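Local coordinates for protein naphthalene dioxygenase large subunit (PDB 2B1X) that forms the large subunit of a Rieske-type non-heme iron dioxygenase, carrying both a [2Fe-2S] cluster and a separate mononuclear iron site, at residues His44-Leu49 against Met145-Ser150; Tyr61-Ile66 against Gln94-Glu99; Gln70-Arg75 against His84-Arg89; Gly119-Val124 against Leu135-Trp140. All coordinates share one frame; numbering follows the deposited sequence.

Contact 1: His44-Leu49 against Met145-Ser150; sequences HAWVFL and MPNLAS
Trp46, next to outer strand 47-51, meets Asn147 of the other outer strand, 147-151, in a small antiparallel sheet of the Rieske domain. The six-membered part of the indole does the touching: CH2 of Trp46 lies 3.5 Å from CB of Asn147, and CZ3 of Trp46 is just as near, 3.5 Å, to O of Asn147. Ring and side-chain amide are turned 51° against each other, so they do not stack. Further along the same strand, CB of Ala149 closes on CH2 of Trp46 at 4.0 Å. With CG anti to the carbonyl carbon (chi1 -78°), the indole is directed toward 147-149.

Strand 154-158 runs between the two segments and takes backbone bonds from both, which explains why no hydrogen bond joins them directly. Polar ends are satisfied beyond the contact, Trp46 NE1 by Asp164 O and Asn147 ND2 by Asp160 O.

A second, wholly apolar patch forms around Leu49. Its CD1 meets CE of Met145 tip to tip at 3.9 Å, the methionine chain bending at both chi2 and chi3 to bring the methyl there. The same CD1 of Leu49 touches CD1 of Leu148 at 4.0 Å, while Ile66 packs against both Leu49 and Met145.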
loop_
_atom_site.group_PDB
_atom_site.type_symbol
_atom_site.label_atom_id
_atom_site.label_comp_id
_atom_site.label_asym_id
_atom_site.label_seq_id
_atom_site.Cartn_x
_atom_site.Cartn_y
_atom_site.Cartn_z
ATOM N N HIS A 44 16.036 -13.379 -21.170
ATOM C CA HIS A 44 16.612 -13.848 -22.425
ATOM C C HIS A 44 16.525 -12.848 -23.575
ATOM O O HIS A 44 17.470 -12.691 -24.320
ATOM C CB HIS A 44 15.988 -15.184 -22.811
ATOM C CG HIS A 44 16.437 -16.309 -21.937
ATOM N ND1 HIS A 44 15.817 -16.625 -20.742
ATOM C CD2 HIS A 44 17.475 -17.168 -22.061
ATOM C CE1 HIS A 44 16.450 -17.637 -20.175
ATOM N NE2 HIS A 44 17.453 -17.993 -20.963
ATOM N N ALA A 45 15.402 -12.153 -23.690
ATOM C CA ALA A 45 15.134 -11.278 -24.814
ATOM C C ALA A 45 15.991 -10.031 -24.771
ATOM O O ALA A 45 16.588 -9.719 -23.745
ATOM C CB ALA A 45 13.658 -10.890 -24.823
ATOM N N TRP A 46 16.075 -9.337 -25.907
ATOM C CA TRP A 46 16.750 -8.052 -25.968
ATOM C C TRP A 46 15.723 -6.994 -25.561
ATOM O O TRP A 46 14.653 -6.904 -26.175
ATOM C CB TRP A 46 17.238 -7.763 -27.391
ATOM C CG TRP A 46 18.478 -8.495 -27.772
ATOM C CD1 TRP A 46 18.556 -9.702 -28.393
ATOM C CD2 TRP A 46 19.823 -8.094 -27.505
ATOM N NE1 TRP A 46 19.871 -10.072 -28.565
ATOM C CE2 TRP A 46 20.671 -9.092 -28.036
ATOM C CE3 TRP A 46 20.406 -6.965 -26.899
ATOM C CZ2 TRP A 46 22.065 -8.995 -27.990
ATOM C CZ3 TRP A 46 21.781 -6.873 -26.842
ATOM C CH2 TRP A 46 22.601 -7.882 -27.379
ATOM N N VAL A 47 16.094 -6.154 -24.600
ATOM C CA VAL A 47 15.203 -5.138 -24.024
ATOM C C VAL A 47 15.782 -3.725 -24.242
ATOM O O VAL A 47 16.971 -3.497 -24.050
ATOM C CB VAL A 47 15.045 -5.378 -22.514
ATOM C CG1 VAL A 47 14.202 -4.253 -21.848
ATOM C CG2 VAL A 47 14.507 -6.820 -22.250
ATOM N N PHE A 48 14.935 -2.795 -24.691
ATOM C CA PHE A 48 15.382 -1.441 -24.960
ATOM C C PHE A 48 15.696 -0.718 -23.628
ATOM O O PHE A 48 14.918 -0.794 -22.652
ATOM C CB PHE A 48 14.311 -0.668 -25.748
ATOM C CG PHE A 48 14.640 0.795 -25.924
ATOM C CD1 PHE A 48 15.543 1.212 -26.889
ATOM C CD2 PHE A 48 14.057 1.745 -25.094
ATOM C CE1 PHE A 48 15.871 2.576 -27.033
ATOM C CE2 PHE A 48 14.374 3.084 -25.202
ATOM C CZ PHE A 48 15.271 3.522 -26.196
ATOM N N LEU A 49 16.829 -0.014 -23.608
ATOM C CA LEU A 49 17.290 0.702 -22.415
ATOM C C LEU A 49 17.293 2.227 -22.581
ATOM O O LEU A 49 16.821 2.966 -21.714
ATOM C CB LEU A 49 18.721 0.289 -22.106
ATOM C CG LEU A 49 18.917 -1.223 -21.860
ATOM C CD1 LEU A 49 20.375 -1.584 -21.736
ATOM C CD2 LEU A 49 18.169 -1.620 -20.618
ATOM N N MET A 145 26.377 -5.563 -18.275
ATOM C CA MET A 145 25.253 -6.170 -19.005
ATOM C C MET A 145 25.838 -7.313 -19.857
ATOM O O MET A 145 26.760 -7.078 -20.631
ATOM C CB MET A 145 24.625 -5.109 -19.919
ATOM C CG MET A 145 23.494 -5.604 -20.849
ATOM S SD MET A 145 22.071 -6.137 -19.817
ATOM C CE MET A 145 21.482 -4.466 -19.384
ATOM N N PRO A 146 25.343 -8.539 -19.685
ATOM C CA PRO A 146 25.896 -9.703 -20.383
ATOM C C PRO A 146 25.925 -9.512 -21.889
ATOM O O PRO A 146 26.891 -9.897 -22.505
ATOM C CB PRO A 146 24.940 -10.834 -19.983
ATOM C CG PRO A 146 24.426 -10.411 -18.631
ATOM C CD PRO A 146 24.252 -8.913 -18.755
ATOM N N ASN A 147 24.876 -8.930 -22.465
ATOM C CA ASN A 147 24.879 -8.601 -23.872
ATOM C C ASN A 147 24.367 -7.164 -24.087
ATOM O O ASN A 147 23.265 -6.820 -23.661
ATOM C CB ASN A 147 24.043 -9.628 -24.655
ATOM C CG ASN A 147 24.887 -10.522 -25.530
ATOM O OD1 ASN A 147 25.690 -10.044 -26.316
ATOM N ND2 ASN A 147 24.693 -11.814 -25.416
ATOM N N LEU A 148 25.186 -6.331 -24.718
ATOM C CA LEU A 148 24.804 -4.944 -24.970
ATOM C C LEU A 148 25.078 -4.589 -26.418
ATOM O O LEU A 148 26.144 -4.906 -26.946
ATOM C CB LEU A 148 25.578 -3.981 -24.055
ATOM C CG LEU A 148 25.224 -2.473 -24.074
ATOM C CD1 LEU A 148 23.975 -2.148 -23.270
ATOM C CD2 LEU A 148 26.411 -1.624 -23.541
ATOM N N ALA A 149 24.128 -3.918 -27.060
ATOM C CA ALA A 149 24.282 -3.547 -28.472
ATOM C C ALA A 149 23.367 -2.400 -28.840
ATOM O O ALA A 149 22.441 -2.067 -28.111
ATOM C CB ALA A 149 24.013 -4.759 -29.423
ATOM N N SER A 150 23.637 -1.827 -30.006
ATOM C CA SER A 150 22.919 -0.699 -30.546
ATOM C C SER A 150 22.417 -1.011 -31.966
ATOM O O SER A 150 23.122 -1.657 -32.755
ATOM C CB SER A 150 23.891 0.477 -30.641
ATOM O OG SER A 150 23.330 1.613 -30.020
#

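Contact 2: Tyr61-Ile66 against Gln94-Glu99; sequences YVVRYI and QVCRAE
Two torsions bring Tyr61 and Cys96 together: the tyrosine CG sits between its own backbone N and carbonyl carbon (chi1 69°), and the cysteine SG is anti to its backbone N. The result is a sulfur-aromatic contact, with SG of Cys96 4.0 Å from the Tyr61 ring centroid and approaching obliquely, 51° off the ring normal. Beyond the sulfur, OH of Tyr61 touches CB of Ala98 at 3.6 Å. CG2 of Val63 comes up against the same loop, 3.2 Å from O of Ala98.

These residues belong to a strand of the Rieske domain's four-stranded sheet and to the loop running into strand 100-102, its neighbour there. The segments are tied by Glu99, whose O accepts Val63 N at 2.9 Å, with an N-H...O angle of 162°, although the donor stands above the carbonyl plane. A water gives a second grip, donating to Glu99 O at 3.2 Å while accepting from Arg64 NH2 at 3.0 Å. Arg64 NH2 also makes a salt bridge to Glu54, and Glu99 OE2 bonds to Thr51 and Thr161 of a small subunit. With two donors on it, and an arginine behind the water, the Glu99 carbonyl is probably somewhat polarised.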
loop_
_atom_site.group_PDB
_atom_site.type_symbol
_atom_site.label_atom_id
_atom_site.label_comp_id
_atom_site.label_asym_id
_atom_site.label_seq_id
_atom_site.Cartn_x
_atom_site.Cartn_y
_atom_site.Cartn_z
ATOM N N TYR A 61 25.138 9.685 -18.259
ATOM C CA TYR A 61 24.522 8.408 -17.940
ATOM C C TYR A 61 23.039 8.561 -17.648
ATOM O O TYR A 61 22.597 9.634 -17.224
ATOM C CB TYR A 61 25.223 7.779 -16.719
ATOM C CG TYR A 61 24.970 8.521 -15.436
ATOM C CD1 TYR A 61 23.837 8.234 -14.651
ATOM C CD2 TYR A 61 25.869 9.493 -14.986
ATOM C CE1 TYR A 61 23.592 8.928 -13.455
ATOM C CE2 TYR A 61 25.670 10.167 -13.788
ATOM C CZ TYR A 61 24.522 9.891 -13.028
ATOM O OH TYR A 61 24.299 10.548 -11.838
ATOM N N VAL A 62 22.295 7.465 -17.833
ATOM C CA VAL A 62 20.915 7.354 -17.383
ATOM C C VAL A 62 20.839 6.001 -16.657
ATOM O O VAL A 62 21.649 5.117 -16.922
ATOM C CB VAL A 62 19.878 7.417 -18.547
ATOM C CG1 VAL A 62 19.845 8.821 -19.199
ATOM C CG2 VAL A 62 20.139 6.353 -19.632
ATOM N N VAL A 63 19.914 5.878 -15.721
ATOM C CA VAL A 63 19.673 4.610 -15.031
ATOM C C VAL A 63 18.393 3.932 -15.566
ATOM O O VAL A 63 17.300 4.479 -15.461
ATOM C CB VAL A 63 19.616 4.801 -13.522
ATOM C CG1 VAL A 63 19.330 3.446 -12.828
ATOM C CG2 VAL A 63 20.964 5.405 -12.985
ATOM N N ARG A 64 18.536 2.720 -16.088
ATOM C CA ARG A 64 17.462 2.022 -16.789
ATOM C C ARG A 64 17.362 0.571 -16.348
ATOM O O ARG A 64 18.189 0.132 -15.525
ATOM C CB ARG A 64 17.627 2.189 -18.300
ATOM C CG ARG A 64 17.605 3.653 -18.718
ATOM C CD ARG A 64 16.184 4.294 -18.678
ATOM N NE ARG A 64 16.219 5.747 -18.756
ATOM C CZ ARG A 64 16.369 6.454 -19.885
ATOM N NH1 ARG A 64 16.507 5.851 -21.076
ATOM N NH2 ARG A 64 16.391 7.774 -19.829
ATOM N N TYR A 65 16.380 -0.179 -16.860
ATOM C CA TYR A 65 16.037 -1.477 -16.248
ATOM C C TYR A 65 15.878 -2.650 -17.194
ATOM O O TYR A 65 15.464 -2.476 -18.352
ATOM C CB TYR A 65 14.697 -1.364 -15.490
ATOM C CG TYR A 65 14.744 -0.372 -14.405
ATOM C CD1 TYR A 65 14.625 0.981 -14.656
ATOM C CD2 TYR A 65 14.976 -0.794 -13.089
ATOM C CE1 TYR A 65 14.705 1.926 -13.603
ATOM C CE2 TYR A 65 15.015 0.110 -12.060
ATOM C CZ TYR A 65 14.894 1.472 -12.321
ATOM O OH TYR A 65 14.998 2.351 -11.259
ATOM N N ILE A 66 16.166 -3.836 -16.683
ATOM C CA ILE A 66 15.522 -5.047 -17.170
ATOM C C ILE A 66 14.820 -5.626 -15.983
ATOM O O ILE A 66 15.462 -6.117 -15.039
ATOM C CB ILE A 66 16.514 -6.043 -17.845
ATOM C CG1 ILE A 66 17.262 -5.326 -19.003
ATOM C CG2 ILE A 66 15.760 -7.256 -18.345
ATOM C CD1 ILE A 66 18.307 -6.163 -19.768
ATOM N N GLN A 94 23.740 0.735 -4.469
ATOM C CA GLN A 94 23.688 1.542 -5.703
ATOM C C GLN A 94 24.853 2.520 -5.689
ATOM O O GLN A 94 25.055 3.226 -4.685
ATOM C CB GLN A 94 22.413 2.343 -5.801
ATOM C CG GLN A 94 21.166 1.524 -6.001
ATOM C CD GLN A 94 19.949 2.377 -5.806
ATOM O OE1 GLN A 94 19.670 2.813 -4.680
ATOM N NE2 GLN A 94 19.238 2.648 -6.893
ATOM N N VAL A 95 25.641 2.536 -6.769
ATOM C CA VAL A 95 26.758 3.483 -6.880
ATOM C C VAL A 95 26.287 4.752 -7.599
ATOM O O VAL A 95 27.037 5.720 -7.779
ATOM C CB VAL A 95 27.989 2.853 -7.576
ATOM C CG1 VAL A 95 28.511 1.680 -6.705
ATOM C CG2 VAL A 95 27.668 2.379 -9.007
ATOM N N CYS A 96 25.038 4.734 -8.032
ATOM C CA CYS A 96 24.420 5.935 -8.573
ATOM C C CYS A 96 22.952 5.926 -8.174
ATOM O O CYS A 96 22.231 5.013 -8.553
ATOM C CB CYS A 96 24.600 5.945 -10.092
ATOM S SG CYS A 96 23.745 7.308 -10.820
ATOM N N ARG A 97 22.525 6.885 -7.347
ATOM C CA ARG A 97 21.124 6.963 -6.925
ATOM C C ARG A 97 20.315 8.072 -7.640
ATOM O O ARG A 97 19.113 8.264 -7.325
ATOM C CB ARG A 97 20.991 7.081 -5.399
ATOM C CG ARG A 97 21.099 5.789 -4.600
ATOM C CD ARG A 97 21.442 6.007 -3.071
ATOM N NE ARG A 97 22.557 6.954 -2.900
ATOM C CZ ARG A 97 22.598 8.026 -2.092
ATOM N NH1 ARG A 97 21.598 8.362 -1.250
ATOM N NH2 ARG A 97 23.665 8.814 -2.167
ATOM N N ALA A 98 20.936 8.742 -8.629
ATOM C CA ALA A 98 20.241 9.688 -9.511
ATOM C C ALA A 98 19.670 8.946 -10.738
ATOM O O ALA A 98 20.100 7.840 -11.026
ATOM C CB ALA A 98 21.188 10.796 -9.953
ATOM N N GLU A 99 18.725 9.546 -11.453
ATOM C CA GLU A 99 18.109 8.903 -12.614
ATOM C C GLU A 99 18.921 9.175 -13.888
ATOM O O GLU A 99 18.821 8.459 -14.868
ATOM C CB GLU A 99 16.657 9.385 -12.785
ATOM C CG GLU A 99 15.761 8.933 -11.638
ATOM C CD GLU A 99 14.341 9.508 -11.669
ATOM O OE1 GLU A 99 13.745 9.593 -12.759
ATOM O OE2 GLU A 99 13.804 9.816 -10.580
HETATM O O HOH W 1 16.378 8.091 -16.882
#

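Contact 3: Gln70-Arg75 against His84-Arg89; sequences QFIVCR and HLNACR. With FES (Fe2/s2 (inorganic) cluster), chain H.
Gln70 and Asn86 lay their side chains next to each other, pointing the same way, where the beta hairpin of strands 69-75 and 81-85 opens toward the Rieske cluster. Both CG atoms stand anti to their backbone N (chi1 -164° for Gln70), and the glutamine chain is extended beyond. ND2 of Asn86 donates to OE1 of Gln70 at 2.6 Å, but the bond is bent (137° at the hydrogen) and the donor rides above the plane of the glutamine amide. Straighter by far is the backbone bond from Asn86 N to Gln70 O, 2.9 Å and 171°. Ile72 and His84 form the antiparallel hydrogen-bonded pair, Ile72 N to His84 O at 2.7 Å and His84 N to Ile72 O at 2.8 Å; Phe71 and Leu85 are the non-hydrogen-bonded pair next to it.

On one sheet face, CD1 of Leu85 lies over the Phe71 ring toward its rim, 4.0 Å from CZ of Phe71, and both side chains pack on Phe387 of the second copy of this protein. On the other, CD1 of Ile72 meets OD1 of Asn86 at 3.6 Å, and SG of Cys74 approaches NE2 of His84 obliquely at 3.7 Å; that nitrogen is hydrogen-bonded to Asn117 O.

Outer partners fix the amides: Gln94 NE2 also reaches Gln70 OE1, Tyr65 OH holds Gln70 NE2, and Cys96 O takes Asn86 ND2. Asn86 is itself the centre of an inverse gamma turn that sends the chain on to the cluster, where SG of Cys88, together with Cys108 SG, binds the iron FE2, the Cys88 bond being 2.3 Å long.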
loop_
_atom_site.group_PDB
_atom_site.type_symbol
_atom_site.label_atom_id
_atom_site.label_comp_id
_atom_site.label_asym_id
_atom_site.label_seq_id
_atom_site.Cartn_x
_atom_site.Cartn_y
_atom_site.Cartn_z
ATOM N N GLN A 70 18.667 -3.030 -12.220
ATOM C CA GLN A 70 18.953 -1.656 -12.493
ATOM C C GLN A 70 20.357 -1.510 -13.071
ATOM O O GLN A 70 21.314 -2.020 -12.490
ATOM C CB GLN A 70 18.795 -0.861 -11.196
ATOM C CG GLN A 70 18.688 0.633 -11.415
ATOM C CD GLN A 70 18.669 1.388 -10.095
ATOM O OE1 GLN A 70 19.637 1.364 -9.397
ATOM N NE2 GLN A 70 17.570 2.061 -9.778
ATOM N N PHE A 71 20.461 -0.803 -14.208
ATOM C CA PHE A 71 21.711 -0.655 -14.941
ATOM C C PHE A 71 22.048 0.791 -15.174
ATOM O O PHE A 71 21.169 1.584 -15.514
ATOM C CB PHE A 71 21.655 -1.395 -16.292
ATOM C CG PHE A 71 21.617 -2.873 -16.150
ATOM C CD1 PHE A 71 20.391 -3.544 -16.015
ATOM C CD2 PHE A 71 22.811 -3.607 -16.092
ATOM C CE1 PHE A 71 20.354 -4.947 -15.843
ATOM C CE2 PHE A 71 22.790 -5.008 -15.922
ATOM C CZ PHE A 71 21.558 -5.672 -15.777
ATOM N N ILE A 72 23.319 1.150 -14.976
ATOM C CA ILE A 72 23.817 2.441 -15.465
ATOM C C ILE A 72 24.163 2.294 -16.951
ATOM O O ILE A 72 24.948 1.410 -17.337
ATOM C CB ILE A 72 25.100 2.866 -14.676
ATOM C CG1 ILE A 72 24.790 3.080 -13.197
ATOM C CG2 ILE A 72 25.698 4.114 -15.245
ATOM C CD1 ILE A 72 26.066 2.981 -12.335
ATOM N N VAL A 73 23.580 3.158 -17.782
ATOM C CA VAL A 73 23.884 3.131 -19.193
ATOM C C VAL A 73 24.603 4.436 -19.463
ATOM O O VAL A 73 24.026 5.486 -19.277
ATOM C CB VAL A 73 22.585 2.970 -20.058
ATOM C CG1 VAL A 73 22.920 3.021 -21.578
ATOM C CG2 VAL A 73 21.895 1.665 -19.698
ATOM N N CYS A 74 25.871 4.371 -19.846
ATOM C CA CYS A 74 26.677 5.588 -19.912
ATOM C C CYS A 74 27.620 5.629 -21.101
ATOM O O CYS A 74 27.875 4.611 -21.741
ATOM C CB CYS A 74 27.447 5.802 -18.606
ATOM S SG CYS A 74 28.691 4.542 -18.215
ATOM N N ARG A 75 28.077 6.828 -21.433
ATOM C CA ARG A 75 29.161 7.001 -22.389
ATOM C C ARG A 75 30.388 7.246 -21.531
ATOM O O ARG A 75 30.433 8.212 -20.751
ATOM C CB ARG A 75 28.903 8.193 -23.321
ATOM C CG ARG A 75 29.895 8.281 -24.525
ATOM C CD ARG A 75 29.557 9.365 -25.532
ATOM N NE ARG A 75 28.195 9.269 -26.064
ATOM C CZ ARG A 75 27.833 8.597 -27.161
ATOM N NH1 ARG A 75 28.713 7.919 -27.872
ATOM N NH2 ARG A 75 26.573 8.603 -27.540
ATOM N N HIS A 84 26.302 -1.017 -16.909
ATOM C CA HIS A 84 26.832 -1.544 -15.656
ATOM C C HIS A 84 25.715 -1.835 -14.696
ATOM O O HIS A 84 24.912 -0.947 -14.427
ATOM C CB HIS A 84 27.654 -0.477 -14.920
ATOM C CG HIS A 84 28.735 0.163 -15.721
ATOM N ND1 HIS A 84 29.787 -0.551 -16.275
ATOM C CD2 HIS A 84 28.976 1.466 -15.990
ATOM C CE1 HIS A 84 30.596 0.286 -16.896
ATOM N NE2 HIS A 84 30.141 1.515 -16.715
ATOM N N LEU A 85 25.686 -3.025 -14.099
ATOM C CA LEU A 85 24.758 -3.288 -13.018
ATOM C C LEU A 85 25.001 -2.285 -11.888
ATOM O O LEU A 85 26.143 -2.126 -11.408
ATOM C CB LEU A 85 24.897 -4.744 -12.490
ATOM C CG LEU A 85 23.948 -5.139 -11.338
ATOM C CD1 LEU A 85 22.533 -5.307 -11.893
ATOM C CD2 LEU A 85 24.423 -6.441 -10.638
ATOM N N ASN A 86 23.936 -1.620 -11.439
ATOM C CA ASN A 86 24.061 -0.548 -10.461
ATOM C C ASN A 86 24.138 -1.058 -9.019
ATOM O O ASN A 86 23.309 -0.708 -8.156
ATOM C CB ASN A 86 22.923 0.445 -10.630
ATOM C CG ASN A 86 23.123 1.706 -9.808
ATOM O OD1 ASN A 86 24.227 1.994 -9.360
ATOM N ND2 ASN A 86 22.034 2.444 -9.576
ATOM N N ALA A 87 25.157 -1.868 -8.764
ATOM C CA ALA A 87 25.286 -2.626 -7.526
ATOM C C ALA A 87 26.756 -2.771 -7.274
ATOM O O ALA A 87 27.444 -3.461 -8.026
ATOM C CB ALA A 87 24.610 -4.012 -7.652
ATOM N N CYS A 88 27.244 -2.115 -6.222
ATOM C CA CYS A 88 28.627 -2.216 -5.790
ATOM C C CYS A 88 28.992 -3.681 -5.552
ATOM O O CYS A 88 28.170 -4.463 -5.060
ATOM C CB CYS A 88 28.821 -1.404 -4.497
ATOM S SG CYS A 88 30.535 -1.370 -3.897
ATOM N N ARG A 89 30.214 -4.055 -5.917
ATOM C CA ARG A 89 30.664 -5.436 -5.864
ATOM C C ARG A 89 30.979 -5.871 -4.435
ATOM O O ARG A 89 31.167 -7.045 -4.181
ATOM C CB ARG A 89 31.924 -5.606 -6.742
ATOM C CG ARG A 89 31.666 -5.378 -8.262
ATOM C CD ARG A 89 30.614 -6.306 -8.875
ATOM N NE ARG A 89 30.911 -7.718 -8.619
ATOM C CZ ARG A 89 31.729 -8.481 -9.358
ATOM N NH1 ARG A 89 32.384 -7.977 -10.410
ATOM N NH2 ARG A 89 31.915 -9.764 -9.032
HETATM FE FE1 FES H . 31.016 -1.428 0.497
HETATM FE FE2 FES H . 30.099 -0.319 -1.853
HETATM S S1 FES H . 32.006 0.115 -0.800
HETATM S S2 FES H . 29.023 -1.700 -0.457
#

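Contact 4: Gly119-Val124 against Leu135-Trp140; sequences GSLVGV and LKKSDW
Lys137 O accepts the backbone N of Trp140 at 2.8 Å, closing the short 3-10 turn against which Leu121 packs. CB of Leu121 rests on that turn, 3.6 Å from O of Trp140 and at the same distance from O of Lys137. Its CD2 reaches CB of Trp140 at 3.9 Å; the two side chains run alongside each other in the same direction, although the indole leads off toward Arg89.

Lys137 lies across Leu121 at about a right angle. Its chain, bent at chi3 and chi4 (-79° and -67°), wraps along the strand so that CB touches O of Leu121 at 3.6 Å and CE comes within 3.6 Å of O of Val122. CG2 of Val124 meets CD2 of Leu135 at 3.8 Å, the leucine crossing it squarely.

The strand belongs to the three-stranded sheet of the Rieske domain's cluster-binding part, where Val122 and Gly123 both face Thr114 in a classic beta bulge. Leu121 N is held by Asn141 OD1, tying the strand to the residue just past the turn. No hydrogen bond crosses: the contact rests on van der Waals packing, partly of carbons against carbonyl oxygens, and the buried, partnerless Trp140 O probably carries a desolvation cost.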
loop_
_atom_site.group_PDB
_atom_site.type_symbol
_atom_site.label_atom_id
_atom_site.label_comp_id
_atom_site.label_asym_id
_atom_site.label_seq_id
_atom_site.Cartn_x
_atom_site.Cartn_y
_atom_site.Cartn_z
ATOM N N GLY A 119 33.654 1.293 -15.705
ATOM C CA GLY A 119 33.288 0.104 -14.917
ATOM C C GLY A 119 34.416 -0.428 -14.035
ATOM O O GLY A 119 34.180 -1.214 -13.105
ATOM N N SER A 120 35.654 -0.026 -14.323
ATOM C CA SER A 120 36.812 -0.522 -13.570
ATOM C C SER A 120 36.827 0.008 -12.143
ATOM O O SER A 120 36.647 1.218 -11.921
ATOM C CB SER A 120 38.131 -0.127 -14.250
ATOM O OG SER A 120 38.250 -0.754 -15.516
ATOM N N LEU A 121 37.019 -0.913 -11.190
ATOM C CA LEU A 121 37.303 -0.569 -9.828
ATOM C C LEU A 121 38.706 0.055 -9.786
ATOM O O LEU A 121 39.703 -0.614 -10.094
ATOM C CB LEU A 121 37.260 -1.823 -8.930
ATOM C CG LEU A 121 37.519 -1.601 -7.422
ATOM C CD1 LEU A 121 36.546 -0.527 -6.821
ATOM C CD2 LEU A 121 37.392 -2.922 -6.670
ATOM N N VAL A 122 38.794 1.332 -9.436
ATOM C CA VAL A 122 40.086 2.041 -9.551
ATOM C C VAL A 122 40.561 2.512 -8.196
ATOM O O VAL A 122 41.733 2.879 -8.035
ATOM C CB VAL A 122 40.028 3.281 -10.521
ATOM C CG1 VAL A 122 39.774 2.863 -11.970
ATOM C CG2 VAL A 122 38.962 4.290 -10.060
ATOM N N GLY A 123 39.656 2.518 -7.214
ATOM C CA GLY A 123 40.016 2.936 -5.866
ATOM C C GLY A 123 39.324 2.208 -4.727
ATOM O O GLY A 123 38.099 2.090 -4.695
ATOM N N VAL A 124 40.124 1.686 -3.805
ATOM C CA VAL A 124 39.625 1.031 -2.601
ATOM C C VAL A 124 40.232 1.708 -1.361
ATOM O O VAL A 124 41.481 1.710 -1.182
ATOM C CB VAL A 124 39.920 -0.500 -2.664
ATOM C CG1 VAL A 124 39.671 -1.207 -1.335
ATOM C CG2 VAL A 124 39.081 -1.176 -3.811
ATOM N N LEU A 135 43.690 -7.480 -2.556
ATOM C CA LEU A 135 42.472 -7.400 -3.357
ATOM C C LEU A 135 42.794 -7.096 -4.815
ATOM O O LEU A 135 43.384 -6.063 -5.137
ATOM C CB LEU A 135 41.504 -6.379 -2.781
ATOM C CG LEU A 135 40.126 -6.293 -3.418
ATOM C CD1 LEU A 135 39.197 -7.402 -2.943
ATOM C CD2 LEU A 135 39.539 -4.928 -3.128
ATOM N N LYS A 136 42.423 -8.019 -5.690
ATOM C CA LYS A 136 42.612 -7.828 -7.119
ATOM C C LYS A 136 41.470 -6.994 -7.681
ATOM O O LYS A 136 40.358 -7.504 -7.928
ATOM C CB LYS A 136 42.674 -9.164 -7.836
ATOM C CG LYS A 136 43.164 -9.037 -9.286
ATOM C CD LYS A 136 43.460 -10.385 -9.842
ATOM C CE LYS A 136 43.402 -10.358 -11.355
ATOM N NZ LYS A 136 44.639 -9.754 -11.908
ATOM N N LYS A 137 41.740 -5.711 -7.880
ATOM C CA LYS A 137 40.691 -4.780 -8.305
ATOM C C LYS A 137 39.956 -5.196 -9.569
ATOM O O LYS A 137 38.718 -5.077 -9.636
ATOM C CB LYS A 137 41.233 -3.356 -8.399
ATOM C CG LYS A 137 41.622 -2.801 -7.035
ATOM C CD LYS A 137 41.468 -1.285 -6.966
ATOM C CE LYS A 137 42.649 -0.606 -7.629
ATOM N NZ LYS A 137 43.903 -0.848 -6.831
ATOM N N SER A 138 40.696 -5.707 -10.558
ATOM C CA SER A 138 40.085 -6.084 -11.845
ATOM C C SER A 138 39.127 -7.286 -11.750
ATOM O O SER A 138 38.368 -7.546 -12.675
ATOM C CB SER A 138 41.130 -6.292 -12.972
ATOM O OG SER A 138 42.200 -7.129 -12.567
ATOM N N ASP A 139 39.188 -8.032 -10.652
ATOM C CA ASP A 139 38.174 -9.057 -10.374
ATOM C C ASP A 139 36.861 -8.497 -9.818
ATOM O O ASP A 139 35.858 -9.201 -9.753
ATOM C CB ASP A 139 38.705 -10.116 -9.422
ATOM C CG ASP A 139 39.644 -11.090 -10.111
ATOM O OD1 ASP A 139 40.309 -11.901 -9.416
ATOM O OD2 ASP A 139 39.778 -11.112 -11.342
ATOM N N TRP A 140 36.871 -7.231 -9.426
ATOM C CA TRP A 140 35.689 -6.619 -8.822
ATOM C C TRP A 140 35.224 -5.335 -9.498
ATOM O O TRP A 140 34.769 -4.401 -8.811
ATOM C CB TRP A 140 35.917 -6.432 -7.318
ATOM C CG TRP A 140 36.366 -7.751 -6.731
ATOM C CD1 TRP A 140 37.643 -8.152 -6.522
ATOM C CD2 TRP A 140 35.532 -8.868 -6.373
ATOM N NE1 TRP A 140 37.666 -9.439 -6.047
ATOM C CE2 TRP A 140 36.389 -9.913 -5.965
ATOM C CE3 TRP A 140 34.148 -9.104 -6.398
ATOM C CZ2 TRP A 140 35.913 -11.148 -5.524
ATOM C CZ3 TRP A 140 33.670 -10.339 -5.948
ATOM C CH2 TRP A 140 34.549 -11.337 -5.518
#

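In the fold
All four contacts lie in the Rieske domain, and contact 1 closes a loop of chain that encloses the others. Contact 3 is nested inside contact 2, their centres about 6 Å apart on neighbouring strands 60-66 and 69-75 of one four-stranded sheet. Contact 4 follows both in the chain, its centre about 15 Å from that of contact 3, and touches it through His84 against Gly119 and Arg89 against Trp140. Contact 1 packs on the sheet through Met145 and Leu49. Contact 3 supplies a cluster ligand, Cys88, and the side chain of Leu121 in contact 4 lies about 8 Å from the cluster. All four reach the second subunit, contact 1 through Pro146 alone, so the cluster end sits near a subunit boundary.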